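Local coordinates for nisin biosynthesis protein NisC (Lactococcus lactis subsp. lactis, PDB 2G0D) that catalyses the zinc-dependent cyclisation that forms the thioether rings of the lantibiotic nisin during its biosynthesis, at residues Asp275-Gly280 / Gln397-Phe402; Gly283-Tyr288 / Lys306-Ala311; Leu200-Gly203 / Gly207-Gly210. One frame throughout, in Å; residues are numbered along the deposited sequence.

Interaction 1. Residues Asp275-Gly280 / Gln397-Phe402; sequences DAWCYG and QALLLF. With ZN (zinc ion), chain B.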
loop_
_atom_site.group_PDB
_atom_site.type_symbol
_atom_site.label_atom_id
_atom_site.label_comp_id
_atom_site.label_asym_id
_atom_site.label_seq_id
_atom_site.Cartn_x
_atom_site.Cartn_y
_atom_site.Cartn_z
ATOM N N ASP A 275 13.069 -9.178 -1.628
ATOM C CA ASP A 275 12.371 -8.458 -2.699
ATOM C C ASP A 275 10.888 -8.568 -2.444
ATOM O O ASP A 275 10.298 -9.645 -2.581
ATOM C CB ASP A 275 12.727 -8.999 -4.088
ATOM C CG ASP A 275 14.170 -8.692 -4.489
ATOM O OD1 ASP A 275 14.583 -7.511 -4.385
ATOM O OD2 ASP A 275 14.878 -9.637 -4.921
ATOM N N ALA A 276 10.306 -7.445 -2.031
ATOM C CA ALA A 276 8.900 -7.380 -1.630
ATOM C C ALA A 276 8.299 -6.026 -1.946
ATOM O O ALA A 276 9.006 -5.050 -2.207
ATOM C CB ALA A 276 8.731 -7.697 -0.113
ATOM N N TRP A 277 6.973 -5.982 -1.944
ATOM C CA TRP A 277 6.258 -4.721 -1.988
ATOM C C TRP A 277 6.541 -3.905 -0.715
ATOM O O TRP A 277 6.937 -2.749 -0.793
ATOM C CB TRP A 277 4.750 -4.979 -2.197
ATOM C CG TRP A 277 3.884 -3.767 -1.998
ATOM C CD1 TRP A 277 3.575 -2.822 -2.932
ATOM C CD2 TRP A 277 3.197 -3.387 -0.794
ATOM N NE1 TRP A 277 2.739 -1.853 -2.382
ATOM C CE2 TRP A 277 2.499 -2.174 -1.069
ATOM C CE3 TRP A 277 3.122 -3.938 0.498
ATOM C CZ2 TRP A 277 1.712 -1.519 -0.111
ATOM C CZ3 TRP A 277 2.332 -3.283 1.466
ATOM C CH2 TRP A 277 1.638 -2.084 1.152
ATOM N N CYS A 278 6.360 -4.507 0.455
ATOM C CA CYS A 278 6.506 -3.762 1.709
ATOM C C CYS A 278 7.922 -3.214 2.000
ATOM O O CYS A 278 8.066 -2.095 2.492
ATOM C CB CYS A 278 6.023 -4.608 2.879
ATOM S SG CYS A 278 6.827 -6.217 3.037
ATOM N N TYR A 279 8.944 -4.026 1.708
ATOM C CA TYR A 279 10.344 -3.670 1.880
ATOM C C TYR A 279 11.132 -4.178 0.671
ATOM O O TYR A 279 10.887 -5.286 0.175
ATOM C CB TYR A 279 10.930 -4.360 3.122
ATOM C CG TYR A 279 10.555 -3.790 4.481
ATOM C CD1 TYR A 279 11.203 -2.665 4.989
ATOM C CD2 TYR A 279 9.626 -4.454 5.302
ATOM C CE1 TYR A 279 10.893 -2.170 6.271
ATOM C CE2 TYR A 279 9.307 -3.980 6.560
ATOM C CZ TYR A 279 9.937 -2.829 7.036
ATOM O OH TYR A 279 9.612 -2.353 8.279
ATOM N N GLY A 280 12.081 -3.382 0.205
ATOM C CA GLY A 280 13.015 -3.845 -0.826
ATOM C C GLY A 280 12.723 -3.286 -2.208
ATOM O O GLY A 280 11.796 -2.474 -2.392
ATOM N N GLN A 397 -5.245 1.145 -5.093
ATOM C CA GLN A 397 -4.902 2.315 -4.293
ATOM C C GLN A 397 -4.232 1.914 -2.995
ATOM O O GLN A 397 -3.344 2.615 -2.512
ATOM C CB GLN A 397 -6.159 3.138 -3.973
ATOM C CG GLN A 397 -5.905 4.631 -3.694
ATOM C CD GLN A 397 -5.526 5.434 -4.973
ATOM O OE1 GLN A 397 -5.185 6.640 -4.916
ATOM N NE2 GLN A 397 -5.585 4.774 -6.105
ATOM N N ALA A 398 -4.674 0.804 -2.417
ATOM C CA ALA A 398 -4.163 0.336 -1.131
ATOM C C ALA A 398 -2.688 -0.096 -1.209
ATOM O O ALA A 398 -2.007 -0.190 -0.187
ATOM C CB ALA A 398 -5.014 -0.819 -0.633
ATOM N N LEU A 399 -2.225 -0.378 -2.426
ATOM C CA LEU A 399 -0.844 -0.800 -2.699
ATOM C C LEU A 399 -0.016 0.308 -3.313
ATOM O O LEU A 399 1.119 0.077 -3.712
ATOM C CB LEU A 399 -0.850 -2.016 -3.638
ATOM C CG LEU A 399 -1.427 -3.335 -3.102
ATOM C CD1 LEU A 399 -1.356 -4.454 -4.165
ATOM C CD2 LEU A 399 -0.684 -3.775 -1.861
ATOM N N LEU A 400 -0.593 1.509 -3.400
ATOM C CA LEU A 400 0.019 2.666 -4.090
ATOM C C LEU A 400 0.335 2.343 -5.532
ATOM O O LEU A 400 1.383 2.746 -6.077
ATOM C CB LEU A 400 1.298 3.187 -3.384
ATOM C CG LEU A 400 1.300 3.463 -1.871
ATOM C CD1 LEU A 400 2.656 4.078 -1.446
ATOM C CD2 LEU A 400 0.105 4.324 -1.386
ATOM N N LEU A 401 -0.587 1.640 -6.168
ATOM C CA LEU A 401 -0.486 1.362 -7.597
ATOM C C LEU A 401 -1.518 2.257 -8.228
ATOM O O LEU A 401 -2.722 2.027 -8.088
ATOM C CB LEU A 401 -0.750 -0.114 -7.885
ATOM C CG LEU A 401 0.191 -1.055 -7.140
ATOM C CD1 LEU A 401 -0.154 -2.565 -7.396
ATOM C CD2 LEU A 401 1.703 -0.753 -7.426
ATOM N N PHE A 402 -1.031 3.314 -8.881
ATOM C CA PHE A 402 -1.865 4.441 -9.287
ATOM C C PHE A 402 -2.081 4.411 -10.808
ATOM O O PHE A 402 -1.271 4.962 -11.572
ATOM C CB PHE A 402 -1.160 5.742 -8.867
ATOM C CG PHE A 402 -0.922 5.873 -7.369
ATOM C CD1 PHE A 402 -1.979 5.704 -6.450
ATOM C CD2 PHE A 402 0.339 6.249 -6.883
ATOM C CE1 PHE A 402 -1.779 5.850 -5.058
ATOM C CE2 PHE A 402 0.567 6.394 -5.503
ATOM C CZ PHE A 402 -0.515 6.232 -4.580
HETATM ZN ZN ZN B . 5.121 -7.475 4.013
HETATM O O HOH W 1 5.111 -6.892 6.113
#

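Interaction 2. Residues Gly283-Tyr288 / Lys306-Ala311; sequences GISLLY and KILESA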
loop_
_atom_site.group_PDB
_atom_site.type_symbol
_atom_site.label_atom_id
_atom_site.label_comp_id
_atom_site.label_asym_id
_atom_site.label_seq_id
_atom_site.Cartn_x
_atom_site.Cartn_y
_atom_site.Cartn_z
ATOM N N GLY A 283 9.023 -2.507 -4.133
ATOM C CA GLY A 283 8.322 -1.315 -3.620
ATOM C C GLY A 283 9.097 -0.030 -3.848
ATOM O O GLY A 283 8.524 0.994 -4.198
ATOM N N ILE A 284 10.408 -0.082 -3.629
ATOM C CA ILE A 284 11.290 1.066 -3.877
ATOM C C ILE A 284 11.219 1.510 -5.350
ATOM O O ILE A 284 11.286 2.704 -5.627
ATOM C CB ILE A 284 12.747 0.763 -3.404
ATOM C CG1 ILE A 284 12.813 0.720 -1.867
ATOM C CG2 ILE A 284 13.766 1.757 -4.002
ATOM C CD1 ILE A 284 13.978 -0.088 -1.324
ATOM N N SER A 285 11.042 0.572 -6.287
ATOM C CA SER A 285 10.952 0.938 -7.715
ATOM C C SER A 285 9.773 1.867 -7.992
ATOM O O SER A 285 9.816 2.648 -8.933
ATOM C CB SER A 285 10.866 -0.292 -8.625
ATOM O OG SER A 285 9.595 -0.957 -8.561
ATOM N N LEU A 286 8.715 1.766 -7.185
ATOM C CA LEU A 286 7.549 2.666 -7.309
ATOM C C LEU A 286 7.928 4.130 -7.016
ATOM O O LEU A 286 7.513 5.046 -7.722
ATOM C CB LEU A 286 6.384 2.191 -6.408
ATOM C CG LEU A 286 5.725 0.847 -6.797
ATOM C CD1 LEU A 286 4.703 0.351 -5.738
ATOM C CD2 LEU A 286 5.074 0.993 -8.127
ATOM N N LEU A 287 8.731 4.349 -5.984
ATOM C CA LEU A 287 9.259 5.695 -5.712
ATOM C C LEU A 287 9.934 6.297 -6.954
ATOM O O LEU A 287 9.681 7.440 -7.296
ATOM C CB LEU A 287 10.259 5.672 -4.535
ATOM C CG LEU A 287 11.001 6.998 -4.278
ATOM C CD1 LEU A 287 10.043 8.113 -3.789
ATOM C CD2 LEU A 287 12.131 6.797 -3.274
ATOM N N TYR A 288 10.774 5.525 -7.632
ATOM C CA TYR A 288 11.556 6.062 -8.730
ATOM C C TYR A 288 10.634 6.297 -9.939
ATOM O O TYR A 288 10.788 7.270 -10.692
ATOM C CB TYR A 288 12.696 5.103 -9.083
ATOM C CG TYR A 288 13.933 5.210 -8.190
ATOM C CD1 TYR A 288 15.043 5.964 -8.604
ATOM C CD2 TYR A 288 14.001 4.565 -6.944
ATOM C CE1 TYR A 288 16.192 6.087 -7.805
ATOM C CE2 TYR A 288 15.162 4.674 -6.136
ATOM C CZ TYR A 288 16.253 5.432 -6.589
ATOM O OH TYR A 288 17.405 5.562 -5.832
ATOM N N LYS A 306 14.909 -0.779 -14.158
ATOM C CA LYS A 306 16.102 -1.577 -13.904
ATOM C C LYS A 306 16.016 -2.195 -12.505
ATOM O O LYS A 306 16.304 -3.372 -12.342
ATOM C CB LYS A 306 17.379 -0.723 -14.068
ATOM C CG LYS A 306 17.683 -0.299 -15.516
ATOM C CD LYS A 306 19.101 0.265 -15.620
ATOM C CE LYS A 306 19.398 0.951 -16.943
ATOM N NZ LYS A 306 18.723 0.359 -18.138
ATOM N N ILE A 307 15.600 -1.396 -11.522
ATOM C CA ILE A 307 15.416 -1.847 -10.139
ATOM C C ILE A 307 14.399 -3.000 -10.054
ATOM O O ILE A 307 14.639 -3.994 -9.376
ATOM C CB ILE A 307 14.906 -0.712 -9.213
ATOM C CG1 ILE A 307 15.944 0.413 -9.073
ATOM C CG2 ILE A 307 14.568 -1.261 -7.795
ATOM C CD1 ILE A 307 15.359 1.659 -8.344
ATOM N N LEU A 308 13.260 -2.859 -10.734
ATOM C CA LEU A 308 12.221 -3.873 -10.629
ATOM C C LEU A 308 12.687 -5.132 -11.357
ATOM O O LEU A 308 12.453 -6.249 -10.906
ATOM C CB LEU A 308 10.886 -3.376 -11.213
ATOM C CG LEU A 308 9.722 -4.396 -11.182
ATOM C CD1 LEU A 308 9.479 -4.926 -9.756
ATOM C CD2 LEU A 308 8.447 -3.807 -11.785
ATOM N N GLU A 309 13.341 -4.926 -12.491
ATOM C CA GLU A 309 13.776 -6.027 -13.344
ATOM C C GLU A 309 14.808 -6.874 -12.599
ATOM O O GLU A 309 14.754 -8.102 -12.654
ATOM C CB GLU A 309 14.317 -5.487 -14.667
ATOM C CG GLU A 309 14.365 -6.497 -15.762
ATOM C CD GLU A 309 14.832 -5.917 -17.111
ATOM O OE1 GLU A 309 15.330 -4.755 -17.172
ATOM O OE2 GLU A 309 14.678 -6.648 -18.114
ATOM N N SER A 310 15.692 -6.203 -11.864
ATOM C CA SER A 310 16.679 -6.854 -11.010
ATOM C C SER A 310 16.011 -7.732 -9.982
ATOM O O SER A 310 16.464 -8.845 -9.729
ATOM C CB SER A 310 17.523 -5.817 -10.265
ATOM O OG SER A 310 18.680 -6.421 -9.740
ATOM N N ALA A 311 14.954 -7.210 -9.373
ATOM C CA ALA A 311 14.199 -7.938 -8.352
ATOM C C ALA A 311 13.406 -9.104 -8.934
ATOM O O ALA A 311 13.332 -10.153 -8.326
ATOM C CB ALA A 311 13.284 -6.997 -7.610
#

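Interaction 3. Residues Leu200-Gly203 / Gly207-Gly210; sequences LNMG and GLAG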
loop_
_atom_site.group_PDB
_atom_site.type_symbol
_atom_site.label_atom_id
_atom_site.label_comp_id
_atom_site.label_asym_id
_atom_site.label_seq_id
_atom_site.Cartn_x
_atom_site.Cartn_y
_atom_site.Cartn_z
ATOM N N LEU A 200 16.356 4.951 10.272
ATOM C CA LEU A 200 15.446 5.455 9.257
ATOM C C LEU A 200 14.904 4.269 8.455
ATOM O O LEU A 200 15.673 3.578 7.761
ATOM C CB LEU A 200 16.190 6.406 8.316
ATOM C CG LEU A 200 15.423 7.097 7.189
ATOM C CD1 LEU A 200 14.317 8.018 7.762
ATOM C CD2 LEU A 200 16.394 7.886 6.289
ATOM N N ASN A 201 13.596 4.031 8.560
ATOM C CA ASN A 201 12.931 2.939 7.825
ATOM C C ASN A 201 12.871 3.251 6.325
ATOM O O ASN A 201 12.519 4.366 5.922
ATOM C CB ASN A 201 11.540 2.650 8.413
ATOM C CG ASN A 201 10.899 1.408 7.820
ATOM O OD1 ASN A 201 10.658 1.338 6.612
ATOM N ND2 ASN A 201 10.602 0.430 8.669
ATOM N N MET A 202 13.259 2.263 5.516
ATOM C CA MET A 202 13.498 2.455 4.079
ATOM C C MET A 202 12.583 1.595 3.202
ATOM O O MET A 202 12.799 1.441 1.995
ATOM C CB MET A 202 14.981 2.191 3.776
ATOM C CG MET A 202 15.967 3.257 4.378
ATOM S SD MET A 202 15.904 4.810 3.456
ATOM C CE MET A 202 14.835 5.692 4.508
ATOM N N GLY A 203 11.555 1.043 3.827
ATOM C CA GLY A 203 10.550 0.238 3.134
ATOM C C GLY A 203 9.447 1.110 2.576
ATOM O O GLY A 203 9.270 2.249 2.997
ATOM N N GLY A 207 8.091 3.083 5.607
ATOM C CA GLY A 207 9.244 3.961 5.577
ATOM C C GLY A 207 9.180 5.034 4.516
ATOM O O GLY A 207 8.087 5.461 4.101
ATOM N N LEU A 208 10.372 5.442 4.069
ATOM C CA LEU A 208 10.595 6.689 3.332
ATOM C C LEU A 208 10.053 6.667 1.899
ATOM O O LEU A 208 9.537 7.678 1.401
ATOM C CB LEU A 208 12.107 7.029 3.341
ATOM C CG LEU A 208 12.597 8.466 3.094
ATOM C CD1 LEU A 208 12.280 9.434 4.260
ATOM C CD2 LEU A 208 14.069 8.497 2.752
ATOM N N ALA A 209 10.169 5.522 1.240
ATOM C CA ALA A 209 9.671 5.350 -0.126
ATOM C C ALA A 209 8.186 5.626 -0.207
ATOM O O ALA A 209 7.710 6.197 -1.196
ATOM C CB ALA A 209 9.961 3.934 -0.625
ATOM N N GLY A 210 7.454 5.194 0.822
ATOM C CA GLY A 210 6.004 5.320 0.870
ATOM C C GLY A 210 5.579 6.766 0.985
ATOM O O GLY A 210 4.631 7.181 0.309
#

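Interaction 1. Residues Asp275-Gly280 / Gln397-Phe402
The indole N-H of W277 is bonded to the carbonyl oxygen of L399, joining a zinc-binding loop to a turn more than a hundred residues further along the chain. W277 NE1 lies 2.8 Å from L399 O with an N-H...O angle of 159°. The oxygen meets the indole at its edge, close to the ring plane, whereas the donor is tilted 28° out of the carbonyl plane. The same leucine also covers the ring: L399 CD2 stands 3.6 Å above the indole plane of W277, displaced toward the rim and nearest W277 CE2. This L399 CD2 makes a CH-pi contact 3.9 Å from the centroid of the six-membered ring of W277. Edge and face are thus engaged by a single residue, which should fix both the tilt and the rotation of the indole. A chi1 of 169° sets W277 CG opposite the backbone N and beside the carbonyl carbon, carrying the indole toward L399. The turn itself is closed by L400 N to Q397 O (3.1 Å), after which L400 takes up a left-handed backbone conformation. A398 O approaches W277 CZ2 obliquely at 4.0 Å and accepts a hydrogen bond from Y82 OH. One residue beyond the tryptophan, C278 SG binds the zinc at 2.3 Å; C324, H325 and a water 2.2 Å from the metal complete its coordination. The contact ties the residue preceding a metal ligand, through its side chain, to the C-terminal part of the chain. All touching residues are buried near the chain centre. I333 of helix 327-341 packs against both W277 and L401, while L400 reaches C213 of helix 208-221 and S145 of helix 140-147, placing the joint among helices from distant parts of the sequence.

Interaction 2. Residues Gly283-Tyr288 / Lys306-Ala311
S285 and L308 mark the closest approach of two nearly antiparallel helices, with 5.8 Å between their CA atoms. The axes of the short segments pass 8.6 Å apart, and their directions differ by 166°. The small side chain of S285 is consistent with this close approach; S285 CB packs 3.9 Å from I307 CG2, and S285 OG lies 3.8 Å from L308 CB. The hydroxyl is hydrogen-bonded within its own helix region to P282 O, and no hydrogen bond spans the interface. I307 contributes the most buried surface and uses two branches. Its CG2 is opposite the backbone N and rests on the serine; CG1 (chi1 -65°) lies beside that nitrogen, opposite the carbonyl carbon, and carries CD1 over one face of Y288, the two side chains crossing at about a right angle. I307 CD1 is 3.8 Å from the centroid of the Y288 ring and 23° off its normal, a CH-pi contact shifted toward Y288 CD2. The phenol OH of Y288 is hydrogen-bonded to E240. F337 of helix 327-341 touches both S285 and L308, and Y239 of helix 226-242 packs against Y288. Helices 281-294 and 298-314 follow one another along the chain, forming an antiparallel helical hairpin of the kind from which an alpha toroid is built.

Interaction 3. Residues Leu200-Gly203 / Gly207-Gly210
L208, G207 and G203 bury the most surface where an Asx turn at the end of strand 200-201 packs against the start of helix 208-221. In that turn N201 OD1 accepts from G203 N at 2.9 Å, with a fairly straight N-H...O angle of 161°. G207 is the N-cap residue of the helix and carries no side chain; N201 OD1 sits 3.2 Å from G207 CA. The backbone oxygen of N201 comes 3.3 Å from G207 CA in a CA-H...O contact, and this N201 O accepts a hydrogen bond from L208 N at 3.0 Å. That bond is bent, 139° at the hydrogen, and the donor stands above the carbonyl plane. The first residue of the helix is thereby tied to the strand. G203 turns its carbonyl toward the same helix start, with G203 O 3.0 Å from G207 N. The asparagine amide is fixed at its other end too, since ND2 is hydrogen-bonded to Y279 OH from the loop that holds a zinc ligand. Y239 of helix 226-242 is hydrogen-bonded through its OH to M202 O and also packs against L208. The apolar part of the contact lies on the far side of the turn's backbone from the amide. There M202 doubles back through bends at chi2 and chi3 to run beside L208, pointing the same way; M202 CE presses on the leucine more tightly than usual, 3.3 Å from L208 CB and 3.4 Å from L208 CD2.

In the fold
All three contacts are buried, but at different depths: the centre of interaction 1 lies about 5 Å from the centre of the chain, that of interaction 3 about 12 Å and that of interaction 2 about 15 Å. Interactions 1 and 3 each combine a hydrogen bond to a backbone oxygen with apolar packing; the helix pair of interaction 2 has no hydrogen bond across it. Segment 275-280 leads directly into the helix of 283-288, and A276 O probably accepts from G283 N. L401 of interaction 1 packs on L286 of interaction 2. Y279 CD1 touches G203 CA, bringing interaction 3 up to the zinc loop, while I284 meets M202 O.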